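Local atomic coordinates of salmonella typhimurium DB7155 bacteriophage DET7 tailspike (Bacteriophage, PDB entry 2V5I), a protein that serves as the phage's receptor-binding tailspike, a homotrimeric beta-helix protein that binds and hydrolyses the O-antigen of Salmonella. Residues S93-W98 against Q152-T157; N331-G336 against D353-G358; D375-N380 against P404-G409; G470-H475 against A485-T490; G518-D523 against Y535-A540. All coordinates share one frame; numbering follows the deposited sequence. Where two conformers were deposited one is given.

Interaction 1 (S93-W98 against Q152-T157); sequences SKTTPW and QHIAAT
Q152 and I154, two residues apart on one segment, make most of the contact with 93-98, and they do so by different chemistry. The carboxamide of Q152 reads both backbone polar groups of W98, much as a neighbouring strand would. Its OE1 accepts the amide of W98 at 2.9 Å, in the carbonyl plane and on a lone pair. On the other branch NE2 gives a nearly straight bond to W98 O, also 2.9 Å long, with the N-H...O angle at 172° and the acceptor lying in the amide plane. Two bonds to one residue fix the rotation of the amide about its last torsion. The chain is extended beyond CG, which carries the amide across the gap to W98. Its oxygen also sits at the edge of the indole, 3.7 Å from W98 CD1, while P97 CA is similarly close.

I154 supplies the apolar half through separate branches. It has two conformers; in the one modelled here CG2 lies 3.5 Å from S93 CB, CD1 is 3.9 Å from T95 CB, and CG1 is 4.2 Å from P97 CB. In that conformer, a chi1 of -60° spreads the two branches towards different residues of the loop. S93 OG bonds to T95 O at 2.8 Å within the same loop, and T95 OG1 is held by D72. Further along, A156 CB packs 3.7 Å from S93 N.

The loop 93-98 leaves strand 85-92 and runs towards strand 98-99, whereas 152-157 leads from helix 147-150 into strand 156-161 of the parallel beta-helix, with strand 176-181 alongside.

Interaction 2 (N331-G336 against D353-G358); sequences NSLGVG and DCAGAG
S332 O receives two amides from the opposite segment, those of A355 and G356. The bond from A355 N is short at 2.9 Å but sharply bent; the one from G356 N is straighter and long at 3.5 Å, so both count as weak. Two successive amides thus share this one oxygen, neither holding it firmly. A sounder link lies at the end of the segments, where G336 N donates to A357 O at 3.0 Å, with an angle of 152° at the hydrogen.

S332 OG comes close to a sulfur. A chi1 of 57° brings it to 3.0 Å from C354 SG, and the same sulfur weakly accepts the backbone amide of S332. L333 CD1 meets A355 CB at 4.0 Å, and the methyls of V335 and A357 are more loosely matched, with V335 CG2 4.4 Å from A357 CB. A water also links G334 O and A357 N: it donates to the carbonyl and accepts from the amide, each at 2.9 Å.

Polar ends reach beyond the pair. N331 OD1 bonds to Y378, and D353 forms a salt bridge with K403 while packing on Y345 of a second subunit.

Equivalent turns laid over one another, with L333 opposite A355 and the amide of G336 bonded to the carbonyl of A357, are characteristic of a right-handed parallel beta-helix of the P22 tailspike type, here where the chain enters strands 335-342 and 357-364.

Interaction 3 (D375-N380 against P404-G409); sequences DCNYLN and PQPSNG
The carboxamide of N380 is held at both ends by consecutive residues of 404-409. OD1 takes the backbone amide of N408 at 2.8 Å, in the carbonyl plane and on a lone pair, with an angle of 160° at the hydrogen. ND2 gives a bond to S407 OG at 3.0 Å, the hydroxyl lying close to the amide plane. S407 OG is brought there by a first torsion of 71°, which tucks it between its own backbone N and carbonyl carbon. N408 returns the gesture: its ND2 donates to N380 O at 2.9 Å, reaching the oxygen from well out of the carbonyl plane. The two asparagine side chains run at about a right angle to each other, yet their amide planes differ by only 24°, and N380 OD1 lies 3.1 Å from N408 ND2 at an angle too poor for a bond.

P406 packs next to these bonds. Its CB is 3.3 Å from N380 OD1, and CG rests 3.6 Å from N377 O, the carbonyl that closes the type I turn by accepting N380 N. N377 reaches the other segment through a water that accepts from its ND2 and donates to N408 O, while its OD1 is bonded to F381 N. Towards the preceding turn of the beta-helix, the backbone of N377 is hydrogen-bonded to G356.

Three direct bonds, none between charged groups, converge on one asparagine and use both its side-chain heteroatoms and its carbonyl. Such a network depends on direction more than on charge, which would fix the orientation of the N380 amide against the P406-N408 loop.

Interaction 4 (G470-H475 against A485-T490); sequences GALRSH and AWTELT
H475 stacks on W486 from its first side-chain carbon. CB stands over the five-membered ring of the indole, 3.5 Å from its centroid, in a CH-pi contact. CG and CD2 continue across the six-membered ring, whose centroid is 3.8 Å from that of the imidazole; at 6° between planes this is an offset stack. The indole lies flat along the histidine ring, put there by a chi1 of 62°. ND1 is 3.7 Å from W486 CZ2, and CE1 stands over one face of the R473 guanidinium. At the tip, H475 NE2 donates to E488 OE2 at 2.7 Å, the oxygen lying near the ring plane but being met from above the carboxylate plane.

R473 lies alongside E488, its CD 3.4 Å from OE2. Its NH1 remains 4.2 Å from that oxygen, and water bridges the two. The guanidinium has a salt bridge to E455 through NE, and E488 OE1 bonds to S501.

Regular antiparallel pairing of 470-475 with 485-490 supports these groups, while the reverse face carries L472, S474, T487 and L489 towards the other two subunits.

One carboxylate oxygen thus serves both histidine and water, and the nearby arginine would probably help to keep E488 ionised.

Interaction 5 (G518-D523 against Y535-A540); sequences GTVLPD and YLDAGA
Y535 lays its ring against the backbone of 518-523. The amide nitrogen of L521 stands over one face, 3.8 Å above the ring plane and offset towards the rim. Further out, V520 CG1 touches Y535 CE2 at 4.0 Å. L521 CD1 is 4.0 Å from Y535 CD1, and L521 CG lies 3.9 Å from Y535 CB. A chi1 of 66° swings the ring of Y535 over 518-523, and the hydroxyl beyond is bonded to R554. W542, on the adjacent strand, also meets the ring.

L536 meets 518-523 mainly through its backbone. A water donates to both G518 O at 2.8 Å and L536 O at 2.7 Å, joining two carbonyls that could not bond to each other directly. The side chain of L536 packs on P548 of a second subunit. This is the C-terminal part of the tailspike, beyond the beta-helix, where strands 531-537, 540-546 and 552-556 form an antiparallel sheet in the intertwined trimer domain; a third subunit reaches the loop too, with Y509 against L521 and P522.

D537 comes next, its carboxylate carbon CG 3.4 Å from V520 CG2, an apolar methyl against a charged group. From D537 the chain enters a type I' turn, through A538 and G539 to A540. The turn is closed by a pair of backbone bonds: D537 N donates to A540 O, and A540 N to D537 O.

In the fold
From the N terminus, interaction 1 comes first, closing a long excursion, mostly loop with some short helices, from the beta-helix between strands 85-92 and 156-161. Interactions 2 and 3 follow about 29 and 37 Å away, centre to centre; 331-336 with 353-358 closes one turn of the coil and 375-380 with 404-409 a later one. These two touch through side-chain and backbone hydrogen bonds, so neighbouring loops form a continuous stack. Interaction 4 closes a hairpin past the beta-helix, and interaction 5 joins a loop to the last three-stranded sheet, about 26 Å further between centres. All five run in series, none nesting or crossing, and interactions 4 and 5 both meet the third subunit.

Interaction 1 (S93-W98 against Q152-T157)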
# COMPACT_ATOMS: atom_id res chain seq x y z
N SER A 93 -10.88 9.25 35.47
CA SER A 93 -10.97 8.59 36.76
C SER A 93 -10.92 9.59 37.86
O SER A 93 -10.28 10.63 37.72
CB SER A 93 -9.90 7.52 36.97
OG SER A 93 -8.57 8.10 36.95
N LYS A 94 -11.55 9.24 38.97
CA LYS A 94 -11.45 10.02 40.20
C LYS A 94 -10.09 9.80 40.86
O LYS A 94 -9.41 10.76 41.30
CB LYS A 94 -12.62 9.55 41.08
CG LYS A 94 -12.71 10.21 42.38
CD LYS A 94 -14.06 10.01 43.05
CE LYS A 94 -14.30 8.65 43.54
NZ LYS A 94 -15.66 8.63 44.21
N THR A 95 -9.71 8.54 40.98
CA THR A 95 -8.48 8.16 41.65
C THR A 95 -7.29 8.33 40.70
O THR A 95 -7.39 8.05 39.49
CB THR A 95 -8.57 6.70 42.14
OG1 THR A 95 -9.64 6.55 43.10
CG2 THR A 95 -7.26 6.31 42.80
N THR A 96 -6.15 8.71 41.25
CA THR A 96 -4.91 8.77 40.47
C THR A 96 -4.16 7.46 40.83
O THR A 96 -3.70 7.31 41.96
CB THR A 96 -4.06 9.99 40.84
OG1 THR A 96 -4.75 11.21 40.46
CG2 THR A 96 -2.73 9.99 40.17
N PRO A 97 -4.11 6.50 39.91
CA PRO A 97 -3.59 5.18 40.23
C PRO A 97 -2.05 5.13 40.26
O PRO A 97 -1.37 6.01 39.72
CB PRO A 97 -4.12 4.33 39.06
CG PRO A 97 -4.24 5.27 37.99
CD PRO A 97 -4.55 6.59 38.51
N TRP A 98 -1.47 4.08 40.87
CA TRP A 98 -0.07 3.77 40.75
C TRP A 98 0.13 3.10 39.37
O TRP A 98 -0.56 2.14 39.02
CB TRP A 98 0.39 2.79 41.80
CG TRP A 98 0.37 3.39 43.18
CD1 TRP A 98 -0.62 3.28 44.08
CD2 TRP A 98 1.38 4.19 43.77
NE1 TRP A 98 -0.28 3.98 45.26
CE2 TRP A 98 0.93 4.55 45.07
CE3 TRP A 98 2.61 4.65 43.34
CZ2 TRP A 98 1.68 5.34 45.92
CZ3 TRP A 98 3.37 5.47 44.22
CH2 TRP A 98 2.89 5.80 45.48
N GLN A 152 -5.24 -3.01 42.28
CA GLN A 152 -5.91 -1.83 41.66
C GLN A 152 -6.71 -2.21 40.47
O GLN A 152 -6.32 -3.09 39.72
CB GLN A 152 -4.85 -0.86 41.13
CG GLN A 152 -4.04 -0.21 42.13
CD GLN A 152 -3.16 0.85 41.45
OE1 GLN A 152 -3.21 2.02 41.83
NE2 GLN A 152 -2.39 0.43 40.43
N HIS A 153 -7.79 -1.46 40.20
CA HIS A 153 -8.53 -1.65 38.97
C HIS A 153 -9.27 -0.36 38.60
O HIS A 153 -10.49 -0.32 38.53
CB HIS A 153 -9.48 -2.85 39.04
CG HIS A 153 -10.44 -2.81 40.19
ND1 HIS A 153 -10.14 -3.35 41.43
CD2 HIS A 153 -11.68 -2.28 40.31
CE1 HIS A 153 -11.16 -3.16 42.25
NE2 HIS A 153 -12.10 -2.49 41.60
N ILE A 154 -8.50 0.70 38.41
CA ILE A 154 -9.05 2.04 38.14
C ILE A 154 -9.32 2.28 36.64
O ILE A 154 -8.42 2.22 35.78
CB ILE A 154 -8.11 3.16 38.66
CG1 ILE A 154 -7.92 3.02 40.18
CG2 ILE A 154 -8.68 4.52 38.34
CD1 ILE A 154 -9.21 3.03 40.97
N ALA A 155 -10.59 2.60 36.35
CA ALA A 155 -10.95 3.14 35.04
C ALA A 155 -12.24 3.88 35.19
O ALA A 155 -13.11 3.46 36.00
CB ALA A 155 -11.09 2.06 34.03
N ALA A 156 -12.39 4.98 34.47
CA ALA A 156 -13.71 5.60 34.29
C ALA A 156 -14.31 5.03 33.00
O ALA A 156 -13.84 5.35 31.94
CB ALA A 156 -13.60 7.09 34.11
N THR A 157 -15.36 4.23 33.14
CA THR A 157 -15.93 3.48 32.01
C THR A 157 -17.28 4.07 31.62
O THR A 157 -18.19 4.16 32.45
CB THR A 157 -16.10 1.99 32.34
OG1 THR A 157 -14.82 1.43 32.65
CG2 THR A 157 -16.71 1.24 31.11

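Interaction 2 (N331-G336 against D353-G358)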
# COMPACT_ATOMS: atom_id res chain seq x y z
N ASN A 331 8.04 -1.22 16.83
CA ASN A 331 8.56 -1.22 18.21
C ASN A 331 7.74 -2.04 19.22
O ASN A 331 7.75 -1.74 20.39
CB ASN A 331 8.81 0.19 18.72
CG ASN A 331 9.75 0.23 19.89
OD1 ASN A 331 10.75 -0.53 19.92
ND2 ASN A 331 9.50 1.15 20.84
N SER A 332 7.10 -3.11 18.79
CA SER A 332 6.41 -4.02 19.72
C SER A 332 7.42 -4.77 20.58
O SER A 332 8.52 -5.06 20.15
CB SER A 332 5.49 -5.01 18.99
OG SER A 332 6.25 -5.75 18.04
N LEU A 333 7.08 -4.99 21.83
CA LEU A 333 7.93 -5.80 22.71
C LEU A 333 7.63 -7.29 22.60
O LEU A 333 8.53 -8.12 22.86
CB LEU A 333 7.85 -5.27 24.13
CG LEU A 333 8.80 -5.89 25.15
CD1 LEU A 333 10.25 -5.69 24.82
CD2 LEU A 333 8.52 -5.31 26.54
N GLY A 334 6.39 -7.67 22.26
CA GLY A 334 5.93 -9.03 22.07
C GLY A 334 6.12 -9.51 20.65
O GLY A 334 7.23 -9.91 20.27
N VAL A 335 5.04 -9.58 19.88
CA VAL A 335 5.07 -9.98 18.47
C VAL A 335 4.38 -8.86 17.65
O VAL A 335 3.26 -8.46 18.01
CB VAL A 335 4.27 -11.25 18.27
CG1 VAL A 335 4.26 -11.68 16.82
CG2 VAL A 335 4.86 -12.36 19.07
N GLY A 336 4.92 -8.44 16.52
CA GLY A 336 4.25 -7.39 15.79
C GLY A 336 2.84 -7.74 15.33
O GLY A 336 1.89 -7.00 15.59
N ASP A 353 11.21 -2.70 12.92
CA ASP A 353 11.91 -2.21 14.14
C ASP A 353 11.17 -2.63 15.38
O ASP A 353 10.89 -1.78 16.25
CB ASP A 353 12.12 -0.67 14.10
CG ASP A 353 13.24 -0.17 15.05
OD1 ASP A 353 14.08 -0.97 15.47
OD2 ASP A 353 13.28 1.05 15.30
N CYS A 354 10.90 -3.94 15.48
CA CYS A 354 10.22 -4.53 16.66
C CYS A 354 11.24 -5.19 17.56
O CYS A 354 12.24 -5.79 17.11
CB CYS A 354 9.11 -5.53 16.32
SG CYS A 354 7.66 -4.70 15.55
N ALA A 355 11.09 -4.97 18.87
CA ALA A 355 12.00 -5.58 19.84
C ALA A 355 11.94 -7.09 19.90
O ALA A 355 12.96 -7.74 20.12
CB ALA A 355 11.77 -5.00 21.22
N GLY A 356 10.75 -7.68 19.78
CA GLY A 356 10.62 -9.12 19.60
C GLY A 356 10.31 -9.54 18.16
O GLY A 356 10.64 -8.82 17.20
N ALA A 357 9.69 -10.69 18.01
CA ALA A 357 9.38 -11.25 16.70
C ALA A 357 8.51 -10.28 15.90
O ALA A 357 7.67 -9.56 16.46
CB ALA A 357 8.70 -12.55 16.86
N GLY A 358 8.62 -10.35 14.57
CA GLY A 358 7.78 -9.51 13.76
C GLY A 358 6.43 -10.10 13.44
O GLY A 358 5.44 -9.38 13.42
O HOH W 1 8.99 -12.18 20.40

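Interaction 3 (D375-N380 against P404-G409)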
# COMPACT_ATOMS: atom_id res chain seq x y z
N ASP A 375 14.14 -5.57 10.60
CA ASP A 375 14.74 -5.05 11.86
C ASP A 375 13.88 -5.48 13.04
O ASP A 375 13.72 -4.72 14.04
CB ASP A 375 14.92 -3.52 11.75
CG ASP A 375 16.11 -3.15 10.91
OD1 ASP A 375 17.01 -4.00 10.80
OD2 ASP A 375 16.13 -2.05 10.32
N CYS A 376 13.45 -6.74 13.01
CA CYS A 376 12.74 -7.30 14.13
C CYS A 376 13.67 -8.14 15.04
O CYS A 376 14.84 -8.39 14.73
CB CYS A 376 11.47 -8.06 13.71
SG CYS A 376 10.24 -6.86 13.05
N ASN A 377 13.13 -8.49 16.20
CA ASN A 377 13.91 -9.12 17.27
C ASN A 377 15.16 -8.36 17.67
O ASN A 377 16.21 -8.95 17.92
CB ASN A 377 14.22 -10.58 16.97
CG ASN A 377 14.67 -11.33 18.21
OD1 ASN A 377 14.27 -10.96 19.34
ND2 ASN A 377 15.52 -12.34 18.04
N TYR A 378 15.07 -7.03 17.71
CA TYR A 378 16.28 -6.23 17.93
C TYR A 378 16.81 -6.40 19.37
O TYR A 378 17.96 -6.13 19.61
CB TYR A 378 16.10 -4.77 17.48
CG TYR A 378 15.25 -3.87 18.33
CD1 TYR A 378 15.64 -3.52 19.62
CD2 TYR A 378 14.09 -3.27 17.83
CE1 TYR A 378 14.89 -2.70 20.41
CE2 TYR A 378 13.32 -2.44 18.62
CZ TYR A 378 13.73 -2.13 19.90
OH TYR A 378 12.99 -1.26 20.71
N LEU A 379 15.99 -6.88 20.31
CA LEU A 379 16.46 -7.21 21.67
C LEU A 379 16.98 -8.65 21.78
O LEU A 379 17.37 -9.09 22.86
CB LEU A 379 15.37 -6.97 22.73
CG LEU A 379 15.00 -5.52 22.97
CD1 LEU A 379 14.03 -5.40 24.14
CD2 LEU A 379 16.18 -4.66 23.24
N ASN A 380 17.02 -9.39 20.68
CA ASN A 380 17.69 -10.70 20.69
C ASN A 380 17.08 -11.72 21.63
O ASN A 380 17.80 -12.49 22.34
CB ASN A 380 19.18 -10.53 20.95
CG ASN A 380 20.01 -11.73 20.49
OD1 ASN A 380 19.57 -12.53 19.65
ND2 ASN A 380 21.22 -11.86 21.06
N PRO A 404 22.18 -4.70 12.66
CA PRO A 404 22.88 -5.97 12.63
C PRO A 404 21.95 -7.08 13.07
O PRO A 404 21.08 -6.89 13.92
CB PRO A 404 24.05 -5.78 13.59
CG PRO A 404 23.68 -4.69 14.47
CD PRO A 404 22.72 -3.79 13.68
N GLN A 405 22.16 -8.27 12.52
CA GLN A 405 21.26 -9.39 12.85
C GLN A 405 21.42 -9.80 14.30
O GLN A 405 22.53 -9.86 14.81
CB GLN A 405 21.54 -10.59 11.94
CG GLN A 405 21.09 -10.40 10.51
CD GLN A 405 19.59 -10.51 10.33
OE1 GLN A 405 18.90 -11.15 11.13
NE2 GLN A 405 19.08 -9.84 9.32
N PRO A 406 20.31 -10.14 14.96
CA PRO A 406 20.45 -10.72 16.30
C PRO A 406 21.14 -12.08 16.24
O PRO A 406 20.95 -12.81 15.27
CB PRO A 406 19.01 -10.90 16.78
CG PRO A 406 18.16 -10.80 15.60
CD PRO A 406 18.92 -10.05 14.52
N SER A 407 21.90 -12.40 17.28
CA SER A 407 22.61 -13.67 17.30
C SER A 407 21.66 -14.87 17.45
O SER A 407 21.96 -15.94 16.92
CB SER A 407 23.70 -13.68 18.37
OG SER A 407 23.16 -13.72 19.67
N ASN A 408 20.54 -14.71 18.12
CA ASN A 408 19.57 -15.79 18.28
C ASN A 408 18.58 -15.85 17.15
O ASN A 408 18.20 -14.81 16.60
CB ASN A 408 18.78 -15.63 19.58
CG ASN A 408 19.64 -15.71 20.80
OD1 ASN A 408 20.52 -16.57 20.88
ND2 ASN A 408 19.41 -14.83 21.77
N GLY A 409 18.16 -17.08 16.83
CA GLY A 409 17.01 -17.30 15.97
C GLY A 409 17.27 -17.22 14.49
O GLY A 409 18.34 -16.77 14.04
O HOH W 2 16.02 -13.62 15.38

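Interaction 4 (G470-H475 against A485-T490)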
# COMPACT_ATOMS: atom_id res chain seq x y z
N GLY A 470 28.19 -24.14 -5.49
CA GLY A 470 28.83 -23.87 -6.76
C GLY A 470 28.43 -22.47 -7.21
O GLY A 470 27.73 -21.76 -6.51
N ALA A 471 28.98 -22.07 -8.35
CA ALA A 471 28.71 -20.72 -8.89
C ALA A 471 29.00 -20.60 -10.37
O ALA A 471 29.80 -21.37 -10.95
CB ALA A 471 29.53 -19.65 -8.13
N LEU A 472 28.32 -19.62 -10.97
CA LEU A 472 28.67 -19.06 -12.27
C LEU A 472 29.20 -17.66 -11.93
O LEU A 472 28.49 -16.88 -11.31
CB LEU A 472 27.40 -18.93 -13.11
CG LEU A 472 27.49 -18.06 -14.35
CD1 LEU A 472 28.37 -18.74 -15.32
CD2 LEU A 472 26.05 -17.79 -14.95
N ARG A 473 30.46 -17.38 -12.28
CA ARG A 473 31.10 -16.14 -11.87
C ARG A 473 31.84 -15.53 -13.05
O ARG A 473 32.41 -16.23 -13.89
CB ARG A 473 32.12 -16.45 -10.76
CG ARG A 473 31.66 -17.31 -9.61
CD ARG A 473 32.69 -17.27 -8.42
NE ARG A 473 32.61 -15.96 -7.74
CZ ARG A 473 33.54 -15.45 -6.93
NH1 ARG A 473 34.66 -16.11 -6.65
NH2 ARG A 473 33.35 -14.25 -6.38
N SER A 474 31.77 -14.20 -13.16
CA SER A 474 32.55 -13.43 -14.12
C SER A 474 33.57 -12.56 -13.35
O SER A 474 33.25 -11.99 -12.31
CB SER A 474 31.60 -12.54 -14.92
OG SER A 474 32.32 -11.78 -15.86
N HIS A 475 34.79 -12.44 -13.89
CA HIS A 475 35.91 -11.76 -13.23
C HIS A 475 36.51 -10.83 -14.28
O HIS A 475 36.71 -11.24 -15.42
CB HIS A 475 36.99 -12.76 -12.90
CG HIS A 475 36.64 -13.81 -11.91
ND1 HIS A 475 37.09 -13.76 -10.61
CD2 HIS A 475 35.99 -14.99 -12.04
CE1 HIS A 475 36.66 -14.84 -9.96
NE2 HIS A 475 35.99 -15.60 -10.81
N ALA A 485 37.04 -10.03 -19.85
CA ALA A 485 36.65 -10.73 -18.62
C ALA A 485 36.77 -12.24 -18.82
O ALA A 485 36.92 -12.74 -19.96
CB ALA A 485 35.23 -10.37 -18.20
N TRP A 486 36.71 -12.97 -17.71
CA TRP A 486 36.67 -14.42 -17.75
C TRP A 486 35.50 -14.99 -16.95
O TRP A 486 35.16 -14.42 -15.92
CB TRP A 486 37.98 -15.06 -17.34
CG TRP A 486 38.49 -14.83 -15.96
CD1 TRP A 486 39.27 -13.82 -15.56
CD2 TRP A 486 38.49 -15.78 -14.88
NE1 TRP A 486 39.70 -14.00 -14.28
CE2 TRP A 486 39.20 -15.19 -13.81
CE3 TRP A 486 37.90 -17.02 -14.68
CZ2 TRP A 486 39.43 -15.85 -12.59
CZ3 TRP A 486 38.10 -17.66 -13.49
CH2 TRP A 486 38.83 -17.07 -12.44
N THR A 487 34.96 -16.09 -17.45
CA THR A 487 33.75 -16.73 -16.86
C THR A 487 34.19 -18.09 -16.29
O THR A 487 34.95 -18.82 -16.92
CB THR A 487 32.70 -16.91 -17.91
OG1 THR A 487 32.33 -15.60 -18.44
CG2 THR A 487 31.42 -17.49 -17.34
N GLU A 488 33.66 -18.44 -15.13
CA GLU A 488 33.93 -19.76 -14.57
C GLU A 488 32.66 -20.41 -14.05
O GLU A 488 31.73 -19.74 -13.58
CB GLU A 488 34.95 -19.77 -13.49
CG GLU A 488 34.71 -18.87 -12.39
CD GLU A 488 35.65 -19.01 -11.17
OE1 GLU A 488 36.60 -19.84 -11.09
OE2 GLU A 488 35.43 -18.19 -10.23
N LEU A 489 32.69 -21.74 -14.08
CA LEU A 489 31.69 -22.61 -13.50
C LEU A 489 32.44 -23.39 -12.43
O LEU A 489 33.44 -24.04 -12.73
CB LEU A 489 31.22 -23.59 -14.60
CG LEU A 489 29.94 -24.32 -14.46
CD1 LEU A 489 28.84 -23.28 -14.49
CD2 LEU A 489 29.90 -25.28 -15.69
N THR A 490 32.00 -23.25 -11.18
CA THR A 490 32.69 -23.85 -10.02
C THR A 490 31.81 -24.79 -9.21
O THR A 490 30.58 -24.78 -9.29
CB THR A 490 33.22 -22.76 -9.03
OG1 THR A 490 32.15 -22.25 -8.24
CG2 THR A 490 33.91 -21.60 -9.75
O HOH W 3 36.03 -18.08 -7.73
O HOH W 4 33.24 -13.07 -17.92

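Interaction 5 (G518-D523 against Y535-A540)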
# COMPACT_ATOMS: atom_id res chain seq x y z
N GLY A 518 43.94 -35.74 -11.00
CA GLY A 518 45.37 -35.96 -10.90
C GLY A 518 45.73 -37.41 -10.61
O GLY A 518 46.91 -37.77 -10.61
N THR A 519 44.71 -38.20 -10.33
CA THR A 519 44.83 -39.64 -10.06
C THR A 519 44.04 -40.49 -11.07
O THR A 519 43.14 -40.00 -11.75
CB THR A 519 44.29 -39.96 -8.65
OG1 THR A 519 42.94 -39.50 -8.52
CG2 THR A 519 45.12 -39.27 -7.58
N VAL A 520 44.36 -41.77 -11.16
CA VAL A 520 43.67 -42.65 -12.09
C VAL A 520 42.19 -42.80 -11.72
O VAL A 520 41.86 -43.13 -10.58
CB VAL A 520 44.36 -44.08 -12.13
CG1 VAL A 520 43.60 -45.00 -13.02
CG2 VAL A 520 45.77 -43.92 -12.61
N LEU A 521 41.30 -42.50 -12.65
CA LEU A 521 39.88 -42.53 -12.38
C LEU A 521 39.35 -43.94 -12.39
O LEU A 521 39.61 -44.68 -13.34
CB LEU A 521 39.08 -41.74 -13.41
CG LEU A 521 39.04 -40.26 -13.27
CD1 LEU A 521 38.33 -39.68 -14.50
CD2 LEU A 521 38.36 -39.87 -11.99
N PRO A 522 38.49 -44.28 -11.41
CA PRO A 522 37.74 -45.51 -11.52
C PRO A 522 36.67 -45.43 -12.63
O PRO A 522 36.29 -44.32 -13.07
CB PRO A 522 37.14 -45.65 -10.11
CG PRO A 522 36.88 -44.30 -9.70
CD PRO A 522 38.10 -43.52 -10.21
N ASP A 523 36.14 -46.58 -13.08
CA ASP A 523 35.09 -46.61 -14.09
C ASP A 523 33.89 -45.71 -13.81
O ASP A 523 33.32 -45.11 -14.73
CB ASP A 523 34.56 -48.05 -14.27
CG ASP A 523 35.43 -48.89 -15.20
OD1 ASP A 523 36.56 -48.45 -15.57
OD2 ASP A 523 34.98 -50.03 -15.54
N TYR A 535 42.06 -37.60 -17.09
CA TYR A 535 42.86 -37.88 -15.90
C TYR A 535 44.33 -38.12 -16.29
O TYR A 535 44.68 -38.41 -17.44
CB TYR A 535 42.30 -39.10 -15.14
CG TYR A 535 42.39 -40.44 -15.85
CD1 TYR A 535 41.40 -40.86 -16.71
CD2 TYR A 535 43.44 -41.31 -15.60
CE1 TYR A 535 41.49 -42.09 -17.36
CE2 TYR A 535 43.53 -42.56 -16.21
CZ TYR A 535 42.53 -42.98 -17.06
OH TYR A 535 42.68 -44.23 -17.66
N LEU A 536 45.17 -38.05 -15.28
CA LEU A 536 46.60 -38.34 -15.41
C LEU A 536 46.95 -39.72 -14.87
O LEU A 536 46.42 -40.15 -13.83
CB LEU A 536 47.42 -37.31 -14.59
CG LEU A 536 47.33 -35.88 -15.06
CD1 LEU A 536 47.98 -34.93 -14.05
CD2 LEU A 536 47.93 -35.72 -16.41
N ASP A 537 47.81 -40.41 -15.61
CA ASP A 537 48.26 -41.76 -15.18
C ASP A 537 49.70 -41.88 -15.61
O ASP A 537 50.03 -41.74 -16.78
CB ASP A 537 47.37 -42.84 -15.81
CG ASP A 537 47.70 -44.28 -15.36
OD1 ASP A 537 48.76 -44.52 -14.79
OD2 ASP A 537 46.85 -45.17 -15.63
N ALA A 538 50.57 -42.05 -14.64
CA ALA A 538 52.02 -42.18 -14.92
C ALA A 538 52.55 -41.06 -15.80
O ALA A 538 53.31 -41.30 -16.73
CB ALA A 538 52.32 -43.53 -15.54
N GLY A 539 52.09 -39.85 -15.51
CA GLY A 539 52.54 -38.65 -16.20
C GLY A 539 51.93 -38.38 -17.58
O GLY A 539 52.36 -37.44 -18.24
N ALA A 540 50.99 -39.23 -18.02
CA ALA A 540 50.33 -39.08 -19.33
C ALA A 540 48.90 -38.64 -19.13
O ALA A 540 48.29 -38.94 -18.07
CB ALA A 540 50.33 -40.39 -20.06
O HOH W 5 48.10 -39.99 -11.75